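Aminotransferase, class I (Staphylococcus aureus, PDB 2O1B) probably catalyses the pyridoxal-phosphate-dependent transfer of an amino group between aspartate and 2-oxoglutarate. Local coordinates at residues L137-D145 with K368-R376. Residues are numbered along the deposited sequence; the frame is centred on the assembly and turned at random. Where two conformers were deposited one is given.
With PLP (pyridoxal-5'-phosphate), chain B.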
loop_
_atom_site.group_PDB
_atom_site.type_symbol
_atom_site.label_atom_id
_atom_site.label_comp_id
_atom_site.label_asym_id
_atom_site.label_seq_id
_atom_site.Cartn_x
_atom_site.Cartn_y
_atom_site.Cartn_z
ATOM N N LEU A 137 -19.695 -2.352 13.113
ATOM C CA LEU A 137 -20.871 -1.671 12.564
ATOM C C LEU A 137 -20.502 -0.842 11.344
ATOM O O LEU A 137 -19.591 -0.027 11.411
ATOM C CB LEU A 137 -21.532 -0.790 13.623
ATOM C CG LEU A 137 -22.327 -1.591 14.653
ATOM C CD1 LEU A 137 -22.689 -0.729 15.843
ATOM C CD2 LEU A 137 -23.589 -2.134 13.994
ATOM N N LEU A 138 -21.228 -1.076 10.245
ATOM C CA LEU A 138 -20.999 -0.425 8.958
ATOM C C LEU A 138 -22.232 0.369 8.483
ATOM O O LEU A 138 -23.329 -0.185 8.410
ATOM C CB LEU A 138 -20.641 -1.498 7.914
ATOM C CG LEU A 138 -19.169 -1.819 7.587
ATOM C CD1 LEU A 138 -18.153 -1.514 8.683
ATOM C CD2 LEU A 138 -18.957 -3.208 7.039
ATOM N N PRO A 139 -22.055 1.664 8.133
ATOM C CA PRO A 139 -23.205 2.481 7.722
ATOM C C PRO A 139 -23.941 1.890 6.524
ATOM O O PRO A 139 -23.318 1.526 5.517
ATOM C CB PRO A 139 -22.568 3.823 7.325
ATOM C CG PRO A 139 -21.278 3.856 8.007
ATOM C CD PRO A 139 -20.799 2.432 8.091
ATOM N N ASP A 140 -25.260 1.777 6.662
ATOM C CA ASP A 140 -26.146 1.327 5.588
ATOM C C ASP A 140 -27.242 2.379 5.412
ATOM O O ASP A 140 -28.119 2.484 6.266
ATOM C CB ASP A 140 -26.752 -0.023 5.966
ATOM C CG ASP A 140 -27.624 -0.615 4.864
ATOM O OD1 ASP A 140 -27.846 0.056 3.821
ATOM O OD2 ASP A 140 -28.085 -1.763 5.053
ATOM N N PRO A 141 -27.203 3.162 4.307
ATOM C CA PRO A 141 -26.289 3.077 3.179
ATOM C C PRO A 141 -24.989 3.770 3.493
ATOM O O PRO A 141 -24.989 4.847 4.073
ATOM C CB PRO A 141 -27.017 3.843 2.062
ATOM C CG PRO A 141 -28.332 4.299 2.649
ATOM C CD PRO A 141 -28.156 4.267 4.120
ATOM N N GLY A 142 -23.885 3.152 3.106
ATOM C CA GLY A 142 -22.583 3.690 3.429
ATOM C C GLY A 142 -21.550 3.227 2.432
ATOM O O GLY A 142 -21.872 2.552 1.460
ATOM N N TYR A 143 -20.297 3.569 2.701
ATOM C CA TYR A 143 -19.235 3.356 1.735
ATOM C C TYR A 143 -18.901 1.879 1.544
ATOM O O TYR A 143 -18.990 1.068 2.482
ATOM C CB TYR A 143 -18.015 4.171 2.121
ATOM C CG TYR A 143 -16.968 4.320 1.051
ATOM C CD1 TYR A 143 -17.269 4.920 -0.178
ATOM C CD2 TYR A 143 -15.652 3.928 1.291
ATOM C CE1 TYR A 143 -16.298 5.077 -1.155
ATOM C CE2 TYR A 143 -14.684 4.078 0.333
ATOM C CZ TYR A 143 -15.007 4.669 -0.884
ATOM O OH TYR A 143 -14.027 4.824 -1.834
ATOM N N THR A 144 -18.536 1.559 0.304
ATOM C CA THR A 144 -18.420 0.187 -0.193
ATOM C C THR A 144 -17.197 -0.576 0.330
ATOM O O THR A 144 -17.238 -1.794 0.487
ATOM C CB THR A 144 -18.337 0.189 -1.738
ATOM O OG1 THR A 144 -17.374 1.169 -2.159
ATOM C CG2 THR A 144 -19.689 0.527 -2.339
ATOM N N ASP A 145 -16.109 0.144 0.584
ATOM C CA ASP A 145 -14.806 -0.492 0.812
ATOM C C ASP A 145 -14.527 -1.039 2.224
ATOM O O ASP A 145 -13.614 -1.844 2.408
ATOM C CB ASP A 145 -13.684 0.446 0.353
ATOM C CG ASP A 145 -13.701 0.677 -1.144
ATOM O OD1 ASP A 145 -14.474 -0.013 -1.839
ATOM O OD2 ASP A 145 -12.952 1.545 -1.639
ATOM N N LYS A 368 -27.309 -0.300 -4.515
ATOM C CA LYS A 368 -27.203 -1.646 -3.914
ATOM C C LYS A 368 -25.885 -1.930 -3.175
ATOM O O LYS A 368 -25.923 -2.283 -2.002
ATOM C CB LYS A 368 -27.523 -2.768 -4.911
ATOM C CG LYS A 368 -27.361 -4.176 -4.310
ATOM C CD LYS A 368 -28.229 -5.205 -5.016
ATOM C CE LYS A 368 -27.920 -6.629 -4.560
ATOM N NZ LYS A 368 -27.952 -6.760 -3.075
ATOM N N PRO A 369 -24.726 -1.787 -3.857
ATOM C CA PRO A 369 -23.444 -2.008 -3.187
ATOM C C PRO A 369 -23.193 -1.129 -1.955
ATOM O O PRO A 369 -22.313 -1.439 -1.164
ATOM C CB PRO A 369 -22.409 -1.697 -4.280
ATOM C CG PRO A 369 -23.132 -0.926 -5.303
ATOM C CD PRO A 369 -24.532 -1.433 -5.275
ATOM N N PHE A 370 -23.956 -0.054 -1.787
ATOM C CA PHE A 370 -23.835 0.803 -0.603
ATOM C C PHE A 370 -24.639 0.260 0.585
ATOM O O PHE A 370 -24.545 0.767 1.709
ATOM C CB PHE A 370 -24.246 2.229 -0.949
ATOM C CG PHE A 370 -23.409 2.849 -2.034
ATOM C CD1 PHE A 370 -22.149 3.356 -1.748
ATOM C CD2 PHE A 370 -23.883 2.915 -3.348
ATOM C CE1 PHE A 370 -21.368 3.923 -2.742
ATOM C CE2 PHE A 370 -23.112 3.494 -4.352
ATOM C CZ PHE A 370 -21.855 3.992 -4.055
ATOM N N GLY A 371 -25.393 -0.802 0.330
ATOM C CA GLY A 371 -26.154 -1.495 1.359
ATOM C C GLY A 371 -27.594 -1.715 0.945
ATOM O O GLY A 371 -28.059 -1.124 -0.044
ATOM N N GLU A 372 -28.275 -2.577 1.710
ATOM C CA GLU A 372 -29.698 -2.888 1.587
ATOM C C GLU A 372 -30.572 -1.633 1.473
ATOM O O GLU A 372 -31.523 -1.593 0.689
ATOM C CB GLU A 372 -30.132 -3.706 2.815
ATOM C CG GLU A 372 -31.216 -4.757 2.580
ATOM C CD GLU A 372 -31.405 -5.681 3.781
ATOM O OE1 GLU A 372 -30.569 -5.627 4.709
ATOM O OE2 GLU A 372 -32.386 -6.465 3.805
ATOM N N ASN A 373 -30.241 -0.615 2.261
ATOM C CA ASN A 373 -30.986 0.638 2.298
ATOM C C ASN A 373 -30.784 1.507 1.058
ATOM O O ASN A 373 -31.440 2.538 0.914
ATOM C CB ASN A 373 -30.651 1.436 3.556
ATOM C CG ASN A 373 -31.185 0.791 4.805
ATOM O OD1 ASN A 373 -32.122 -0.016 4.750
ATOM N ND2 ASN A 373 -30.589 1.125 5.944
ATOM N N GLY A 374 -29.878 1.083 0.182
ATOM C CA GLY A 374 -29.636 1.743 -1.093
ATOM C C GLY A 374 -30.359 1.053 -2.241
ATOM O O GLY A 374 -30.247 1.478 -3.376
ATOM N N ASN A 375 -31.124 0.002 -1.943
ATOM C CA ASN A 375 -31.788 -0.781 -2.982
ATOM C C ASN A 375 -32.663 0.029 -3.956
ATOM O O ASN A 375 -32.807 -0.338 -5.128
ATOM C CB ASN A 375 -32.619 -1.914 -2.361
ATOM C CG ASN A 375 -32.859 -3.041 -3.326
ATOM O OD1 ASN A 375 -31.924 -3.547 -3.947
ATOM N ND2 ASN A 375 -34.119 -3.448 -3.468
ATOM N N ARG A 376 -33.238 1.126 -3.470
ATOM C CA ARG A 376 -34.136 1.938 -4.291
ATOM C C ARG A 376 -33.655 3.379 -4.469
ATOM O O ARG A 376 -34.451 4.322 -4.519
ATOM C CB ARG A 376 -35.572 1.860 -3.776
ATOM C CG ARG A 376 -36.071 0.415 -3.664
ATOM C CD ARG A 376 -37.427 0.202 -4.299
ATOM N NE ARG A 376 -37.762 -1.224 -4.370
ATOM C CZ ARG A 376 -37.888 -1.931 -5.492
ATOM N NH1 ARG A 376 -37.733 -1.357 -6.685
ATOM N NH2 ARG A 376 -38.194 -3.222 -5.422
HETATM N N1 PLP B . -13.916 7.020 1.819
HETATM C C2 PLP B . -14.904 7.680 1.112
HETATM C C2A PLP B . -16.222 7.964 1.779
HETATM C C3 PLP B . -14.631 8.094 -0.194
HETATM O O3 PLP B . -15.572 8.753 -0.932
HETATM C C4 PLP B . -13.381 7.832 -0.769
HETATM C C4A PLP B . -12.934 8.727 -1.887
HETATM C C5 PLP B . -12.399 7.149 -0.047
HETATM C C6 PLP B . -12.680 6.741 1.257
HETATM C C5A PLP B . -11.041 6.825 -0.657
HETATM O O4P PLP B . -10.202 7.960 -0.757
HETATM P P PLP B . -8.659 7.809 -1.213
HETATM O O1P PLP B . -8.501 8.351 -2.624
HETATM O O2P PLP B . -8.315 6.345 -1.152
HETATM O O3P PLP B . -7.833 8.620 -0.255
HETATM O O HOH W 1 -23.284 -0.840 3.901
#
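Asp-140 and Asn-373 grip each other twice, backbone to side chain in both directions. The Asp-140 carboxylate accepts the backbone N-H of Asn-373 (N to OD1, 2.9 Å) on the syn side of OD1; an aspartate turned with CG anti to its own nitrogen (chi1 -176°) brings that oxygen to the 3-10 segment 372-374. In return, Asn-373 ND2 donates to Asp-140 O over 2.8 Å, approaching from above the carbonyl plane, while amide and carboxylate lie stacked, planes 29° apart. Asparagine suits the place because its short amide reaches this carbonyl while its backbone N-H meets the carboxylate. Gly-371, with no CB and a positive phi, lets OD1 come within 3.4 Å of its CA.

The cis peptide before Pro-141 turns the chain out of strand 135-140, and the proline's CG packs on Asn-373 CB. Gly-142 N gives a nearly straight bond to Phe-370 O (2.8 Å, 165° at the hydrogen). A water lies 2.9 Å from Pro-139 O and 3.0 Å from Phe-370 O, probably linking them. Thr-144 CG2 makes an off-centre CH-pi contact with the Phe-370 ring.

Farther out, Asn-161 of strand 156-161 touches both Asp-140 and Asn-373, and Pro-193 meets Phe-370. The CB of Tyr-143 leaves the backbone away from 368-376, and its ring lies with one face over the PLP pyridine. The loop between strands 365-366 and 377-381 thus packs against the turn carrying this tyrosine, at a strand's C-terminal end, characteristic of fold-type I aminotransferases.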